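Local coordinates for protein CG1507-PB, isoform B (Drosophila melanogaster, PDB 5FGO) that probably binds purine-rich single-stranded DNA and RNA, including mRNA, and may regulate transcription, this chain being its third PUR repeat, at residues G12-E16 and D30-N34. Sequence-based numbering, arbitrary orientation.
Sequences GDLPE and DIGQN
Leu-14 lies against Ile-31, the two side chains crossing at a slant, and the branched methyl of the isoleucine receives most of the touch. Ile-31 CG2 stands 3.8 Å from Leu-14 CB and 3.9 Å from Leu-14 CD1, with the other leucine methyl, CD2, at a similar remove. The torsions of Ile-31 divide its two branches between neighbours: CG2, anti to the backbone N, meets the leucine, while CG1, beside that N at chi1 -49°, passes along the proline, 4.0 Å from Pro-15 CB. In Leu-14 a chi2 of 173° swings CD1 out to the main chain of the strand, where it lies 4.0 Å from Gly-32 CA and also close to Ile-31 O. In the fold, a PUR repeat of four antiparallel strands followed by helix 60-72, residues 12-16 form the loop that leads into the first strand, 18-22, and they pack on the C-terminal part of the next strand, 25-34. The gap between the backbones is bridged by one water, which donates to Pro-15 O at 3.1 Å and accepts from Ile-31 N at 3.0 Å. An alanine in place of Leu-14 would keep the CB contact but would probably leave Ile-31 CG2 without the cover of both leucine methyls and Gly-32 CA without that of CD1. Tyr-70, on helix 60-72 of the second subunit, packs on both Pro-15 and Ile-31, and its hydroxyl is hydrogen-bonded to Glu-16 O, tying this loop to the dimer partner.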
# COMPACT_ATOMS: atom_id res chain seq x y z
N GLY B 12 13.93 -0.16 18.86
CA GLY B 12 14.02 1.29 18.84
C GLY B 12 12.66 1.91 18.61
O GLY B 12 11.64 1.24 18.75
N ASP B 13 12.63 3.19 18.26
CA ASP B 13 11.34 3.84 18.06
C ASP B 13 10.92 3.47 16.66
O ASP B 13 11.73 2.96 15.89
CB ASP B 13 11.42 5.35 18.23
CG ASP B 13 10.17 5.91 18.88
OD1 ASP B 13 9.40 5.11 19.44
OD2 ASP B 13 9.97 7.15 18.85
N LEU B 14 9.68 3.76 16.30
CA LEU B 14 9.19 3.40 14.98
C LEU B 14 9.48 4.50 13.98
O LEU B 14 9.68 5.65 14.37
CB LEU B 14 7.69 3.12 15.05
CG LEU B 14 7.34 2.00 16.04
CD1 LEU B 14 5.81 1.86 16.22
CD2 LEU B 14 7.99 0.70 15.62
N PRO B 15 9.57 4.15 12.69
CA PRO B 15 9.67 5.13 11.60
C PRO B 15 8.58 6.21 11.71
O PRO B 15 7.54 5.94 12.33
CB PRO B 15 9.50 4.27 10.35
CG PRO B 15 10.04 2.96 10.74
CD PRO B 15 9.72 2.77 12.20
N GLU B 16 8.75 7.37 11.08
CA GLU B 16 7.86 8.47 11.40
C GLU B 16 6.75 8.55 10.33
O GLU B 16 6.80 7.82 9.34
CB GLU B 16 8.68 9.77 11.50
CG GLU B 16 7.95 11.03 11.96
OE1 GLU B 16 10.09 12.10 12.00
OE2 GLU B 16 8.32 13.37 12.23
N ASP B 30 1.41 5.36 8.45
CA ASP B 30 1.88 5.35 9.83
C ASP B 30 2.23 3.95 10.34
O ASP B 30 1.70 2.96 9.88
CB ASP B 30 0.89 6.06 10.75
CG ASP B 30 -0.51 5.66 10.52
OD1 ASP B 30 -1.09 6.20 9.55
OD2 ASP B 30 -1.03 4.84 11.30
N ILE B 31 3.17 3.90 11.27
CA ILE B 31 3.62 2.65 11.83
C ILE B 31 3.07 2.41 13.24
O ILE B 31 2.91 3.33 14.02
CB ILE B 31 5.17 2.61 11.86
CG1 ILE B 31 5.72 3.02 10.50
CG2 ILE B 31 5.70 1.26 12.33
CD1 ILE B 31 5.31 2.14 9.39
N GLY B 32 2.66 1.18 13.53
CA GLY B 32 2.22 0.83 14.87
C GLY B 32 2.66 -0.57 15.24
O GLY B 32 3.21 -1.30 14.40
N GLN B 33 2.46 -0.96 16.50
CA GLN B 33 2.82 -2.31 16.90
C GLN B 33 1.93 -2.82 18.04
O GLN B 33 1.61 -2.08 18.97
CB GLN B 33 4.30 -2.41 17.29
CG GLN B 33 4.66 -1.85 18.64
CD GLN B 33 6.08 -2.19 19.06
OE1 GLN B 33 6.88 -2.64 18.24
NE2 GLN B 33 6.38 -2.01 20.34
N ASN B 34 1.51 -4.07 17.94
CA ASN B 34 0.84 -4.75 19.05
C ASN B 34 1.53 -6.08 19.35
O ASN B 34 2.65 -6.32 18.87
CB ASN B 34 -0.65 -4.91 18.77
CG ASN B 34 -0.92 -5.58 17.48
OD1 ASN B 34 -0.41 -6.68 17.23
ND2 ASN B 34 -1.65 -4.91 16.60
O HOH W 1 4.45 6.31 12.55